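Local atomic coordinates of adhesion G-protein coupled receptor G6 (PDB entry 6V55), a protein that is an adhesion G-protein-coupled receptor, probably acting in myelination, with a multidomain, calcium-binding extracellular region. Residues L537-V548 and V561-S571. Sequence-based numbering, arbitrary orientation.
Sequences LTQVVTKVMELV and VVTIISNVMVS
Val544 sits among three side chains of 561-571. Its CB points at the other helix and splits into two methyls with separate partners. CG1, anti to the backbone N (chi1 163°), lies 3.9 Å from CG1 of Val561. The same methyl also touches CD1 of Ile565. CG2 faces two methyls of Ile564, CD1 and CG2, and is 3.7 Å from CD1. Val544 and Ile564 run past each other in opposite directions. Ile564 CG2 also meets CG1 of Val540 at 3.7 Å, one helical turn back. Val561 is shared in the same way. Its CG1 also touches CG2 of Val548, and its CG2 lies 3.7 Å from CD2 of Leu547.

The two helices are neighbours in sequence and form an antiparallel helical hairpin. Their N-to-C directions differ by 156°. The segment axes come within 10.9 Å of each other. The hairpin belongs to the helical part of the GAIN domain, the fold that precedes the transmembrane region in adhesion receptors. Helix 517-527 packs against Val540, Leu547 and Ile564. Helix 573-593 touches Val541.

At the other end Leu537 crosses Val568 at a slant. Its CD1 is 4.0 Å from Val568 CB, and its CG and CD2 also come near Val568. Val541 CG2 meets CG1 of Val568 from the neighbouring turn. Beyond Val568 the chain makes a type I turn to Ser571, which brings Ser571 back to Leu537. Leu537 CD1 stands 3.3 Å from Ser571 OG and also touches Ser571 CB.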
loop_
_atom_site.group_PDB
_atom_site.type_symbol
_atom_site.label_atom_id
_atom_site.label_comp_id
_atom_site.label_asym_id
_atom_site.label_seq_id
_atom_site.Cartn_x
_atom_site.Cartn_y
_atom_site.Cartn_z
ATOM N N LEU A 537 -21.924 17.059 -9.871
ATOM C CA LEU A 537 -21.948 17.054 -11.325
ATOM C C LEU A 537 -22.497 18.360 -11.898
ATOM O O LEU A 537 -21.960 18.868 -12.890
ATOM C CB LEU A 537 -22.772 15.867 -11.795
ATOM C CG LEU A 537 -22.618 15.536 -13.258
ATOM C CD1 LEU A 537 -22.271 14.089 -13.347
ATOM C CD2 LEU A 537 -23.900 15.824 -13.997
ATOM N N THR A 538 -23.552 18.933 -11.290
ATOM C CA THR A 538 -24.019 20.229 -11.786
ATOM C C THR A 538 -23.065 21.363 -11.398
ATOM O O THR A 538 -23.047 22.396 -12.078
ATOM C CB THR A 538 -25.470 20.550 -11.340
ATOM O OG1 THR A 538 -25.497 21.128 -10.027
ATOM C CG2 THR A 538 -26.374 19.305 -11.380
ATOM N N GLN A 539 -22.224 21.174 -10.374
ATOM C CA GLN A 539 -21.209 22.179 -10.094
ATOM C C GLN A 539 -20.030 22.087 -11.043
ATOM O O GLN A 539 -19.376 23.104 -11.308
ATOM C CB GLN A 539 -20.700 22.046 -8.669
ATOM C CG GLN A 539 -21.744 22.341 -7.672
ATOM C CD GLN A 539 -21.360 21.819 -6.338
ATOM O OE1 GLN A 539 -20.177 21.763 -6.005
ATOM N NE2 GLN A 539 -22.347 21.405 -5.563
ATOM N N VAL A 540 -19.722 20.891 -11.540
ATOM C CA VAL A 540 -18.664 20.787 -12.534
ATOM C C VAL A 540 -19.141 21.380 -13.861
ATOM O O VAL A 540 -18.408 22.119 -14.528
ATOM C CB VAL A 540 -18.196 19.321 -12.649
ATOM C CG1 VAL A 540 -17.249 19.144 -13.764
ATOM C CG2 VAL A 540 -17.484 18.890 -11.365
ATOM N N VAL A 541 -20.415 21.181 -14.195
ATOM C CA VAL A 541 -20.908 21.636 -15.489
ATOM C C VAL A 541 -21.190 23.146 -15.472
ATOM O O VAL A 541 -21.068 23.825 -16.505
ATOM C CB VAL A 541 -22.106 20.731 -15.862
ATOM C CG1 VAL A 541 -22.942 21.259 -16.959
ATOM C CG2 VAL A 541 -21.579 19.363 -16.295
ATOM N N THR A 542 -21.433 23.728 -14.295
ATOM C CA THR A 542 -21.503 25.190 -14.223
ATOM C C THR A 542 -20.126 25.837 -14.397
ATOM O O THR A 542 -19.984 26.780 -15.193
ATOM C CB THR A 542 -22.170 25.622 -12.920
ATOM O OG1 THR A 542 -23.546 25.206 -12.957
ATOM C CG2 THR A 542 -22.125 27.131 -12.744
ATOM N N LYS A 543 -19.092 25.283 -13.736
ATOM C CA LYS A 543 -17.718 25.775 -13.891
ATOM C C LYS A 543 -17.173 25.593 -15.316
ATOM O O LYS A 543 -16.459 26.478 -15.810
ATOM C CB LYS A 543 -16.797 25.084 -12.887
ATOM C CG LYS A 543 -15.420 25.726 -12.786
ATOM C CD LYS A 543 -15.517 27.215 -12.470
ATOM C CE LYS A 543 -15.903 27.412 -10.998
ATOM N NZ LYS A 543 -16.227 28.821 -10.619
ATOM N N VAL A 544 -17.535 24.491 -15.997
ATOM C CA VAL A 544 -17.182 24.293 -17.405
ATOM C C VAL A 544 -17.841 25.355 -18.283
ATOM O O VAL A 544 -17.211 25.878 -19.210
ATOM C CB VAL A 544 -17.556 22.858 -17.839
ATOM C CG1 VAL A 544 -17.612 22.673 -19.355
ATOM C CG2 VAL A 544 -16.568 21.906 -17.283
ATOM N N MET A 545 -19.066 25.773 -17.939
ATOM C CA MET A 545 -19.716 26.858 -18.674
ATOM C C MET A 545 -19.026 28.202 -18.447
ATOM O O MET A 545 -18.887 28.994 -19.388
ATOM C CB MET A 545 -21.187 26.957 -18.283
ATOM C CG MET A 545 -21.977 28.052 -19.014
ATOM S SD MET A 545 -21.917 27.891 -20.820
ATOM C CE MET A 545 -23.478 27.074 -20.931
ATOM N N GLU A 546 -18.555 28.461 -17.220
ATOM C CA GLU A 546 -17.804 29.685 -16.962
ATOM C C GLU A 546 -16.470 29.667 -17.694
ATOM O O GLU A 546 -16.052 30.680 -18.278
ATOM C CB GLU A 546 -17.578 29.855 -15.462
ATOM C CG GLU A 546 -18.848 29.907 -14.622
ATOM C CD GLU A 546 -18.551 29.906 -13.117
ATOM O OE1 GLU A 546 -19.513 29.817 -12.311
ATOM O OE2 GLU A 546 -17.351 29.992 -12.741
ATOM N N LEU A 547 -15.843 28.491 -17.727
ATOM C CA LEU A 547 -14.577 28.295 -18.401
ATOM C C LEU A 547 -14.706 28.492 -19.900
ATOM O O LEU A 547 -13.846 29.125 -20.508
ATOM C CB LEU A 547 -14.065 26.892 -18.103
ATOM C CG LEU A 547 -12.663 26.515 -18.544
ATOM C CD1 LEU A 547 -12.025 25.777 -17.416
ATOM C CD2 LEU A 547 -12.664 25.656 -19.783
ATOM N N VAL A 548 -15.754 27.944 -20.513
ATOM C CA VAL A 548 -15.877 28.032 -21.966
ATOM C C VAL A 548 -16.230 29.464 -22.368
ATOM O O VAL A 548 -15.756 29.968 -23.391
ATOM C CB VAL A 548 -16.891 26.974 -22.456
ATOM C CG1 VAL A 548 -17.321 27.183 -23.904
ATOM C CG2 VAL A 548 -16.288 25.598 -22.340
ATOM N N VAL A 561 -12.310 19.715 -22.278
ATOM C CA VAL A 561 -13.691 20.083 -21.995
ATOM C C VAL A 561 -14.651 19.047 -22.576
ATOM O O VAL A 561 -15.646 18.708 -21.928
ATOM C CB VAL A 561 -13.938 21.529 -22.492
ATOM C CG1 VAL A 561 -15.408 21.938 -22.484
ATOM C CG2 VAL A 561 -13.155 22.488 -21.641
ATOM N N VAL A 562 -14.283 18.407 -23.698
ATOM C CA VAL A 562 -15.163 17.411 -24.320
ATOM C C VAL A 562 -15.175 16.127 -23.491
ATOM O O VAL A 562 -16.190 15.403 -23.445
ATOM C CB VAL A 562 -14.764 17.249 -25.817
ATOM C CG1 VAL A 562 -15.073 15.890 -26.432
ATOM C CG2 VAL A 562 -15.495 18.309 -26.631
ATOM N N THR A 563 -14.125 15.915 -22.693
ATOM C CA THR A 563 -14.164 14.712 -21.901
ATOM C C THR A 563 -14.691 14.936 -20.499
ATOM O O THR A 563 -14.981 13.944 -19.820
ATOM C CB THR A 563 -12.787 14.065 -21.881
ATOM O OG1 THR A 563 -11.859 14.904 -21.187
ATOM C CG2 THR A 563 -12.306 13.891 -23.305
ATOM N N ILE A 564 -14.801 16.188 -20.036
ATOM C CA ILE A 564 -15.682 16.454 -18.902
ATOM C C ILE A 564 -17.103 16.069 -19.272
ATOM O O ILE A 564 -17.720 15.247 -18.590
ATOM C CB ILE A 564 -15.581 17.918 -18.442
ATOM C CG1 ILE A 564 -14.138 18.164 -18.032
ATOM C CG2 ILE A 564 -16.468 18.145 -17.265
ATOM C CD1 ILE A 564 -13.712 19.612 -17.867
ATOM N N ILE A 565 -17.560 16.515 -20.447
ATOM C CA ILE A 565 -18.940 16.287 -20.893
ATOM C C ILE A 565 -19.176 14.821 -21.282
ATOM O O ILE A 565 -20.259 14.275 -21.031
ATOM C CB ILE A 565 -19.271 17.260 -22.047
ATOM C CG1 ILE A 565 -18.891 18.703 -21.659
ATOM C CG2 ILE A 565 -20.739 17.209 -22.404
ATOM C CD1 ILE A 565 -19.736 19.339 -20.554
ATOM N N SER A 566 -18.164 14.151 -21.849
ATOM C CA SER A 566 -18.263 12.717 -22.130
ATOM C C SER A 566 -18.373 11.885 -20.857
ATOM O O SER A 566 -19.118 10.895 -20.827
ATOM C CB SER A 566 -17.046 12.252 -22.915
ATOM O OG SER A 566 -17.116 10.866 -23.219
ATOM N N ASN A 567 -17.656 12.286 -19.799
ATOM C CA ASN A 567 -17.749 11.582 -18.532
ATOM C C ASN A 567 -19.069 11.849 -17.826
ATOM O O ASN A 567 -19.567 10.976 -17.106
ATOM C CB ASN A 567 -16.632 12.010 -17.613
ATOM C CG ASN A 567 -15.303 11.463 -17.999
ATOM O OD1 ASN A 567 -15.188 10.665 -18.926
ATOM N ND2 ASN A 567 -14.263 11.940 -17.319
ATOM N N VAL A 568 -19.660 13.040 -17.991
ATOM C CA VAL A 568 -20.990 13.214 -17.408
ATOM C C VAL A 568 -22.050 12.509 -18.237
ATOM O O VAL A 568 -23.134 12.251 -17.725
ATOM C CB VAL A 568 -21.420 14.680 -17.167
ATOM C CG1 VAL A 568 -20.285 15.511 -16.582
ATOM C CG2 VAL A 568 -22.021 15.337 -18.388
ATOM N N MET A 569 -21.750 12.111 -19.472
ATOM C CA MET A 569 -22.708 11.315 -20.222
ATOM C C MET A 569 -22.809 9.872 -19.747
ATOM O O MET A 569 -23.771 9.197 -20.112
ATOM C CB MET A 569 -22.343 11.303 -21.687
ATOM C CG MET A 569 -22.782 12.514 -22.401
ATOM S SD MET A 569 -22.312 12.411 -24.124
ATOM C CE MET A 569 -21.502 13.986 -24.110
ATOM N N VAL A 570 -21.840 9.360 -18.981
ATOM C CA VAL A 570 -21.962 7.986 -18.503
ATOM C C VAL A 570 -22.423 7.996 -17.056
ATOM O O VAL A 570 -22.452 6.948 -16.398
ATOM C CB VAL A 570 -20.661 7.172 -18.657
ATOM C CG1 VAL A 570 -20.334 6.982 -20.113
ATOM C CG2 VAL A 570 -19.509 7.817 -17.950
ATOM N N SER A 571 -22.838 9.162 -16.561
ATOM C CA SER A 571 -23.421 9.245 -15.231
ATOM C C SER A 571 -24.851 8.733 -15.271
ATOM O O SER A 571 -25.385 8.393 -16.333
ATOM C CB SER A 571 -23.371 10.678 -14.722
ATOM O OG SER A 571 -22.033 10.978 -14.385
#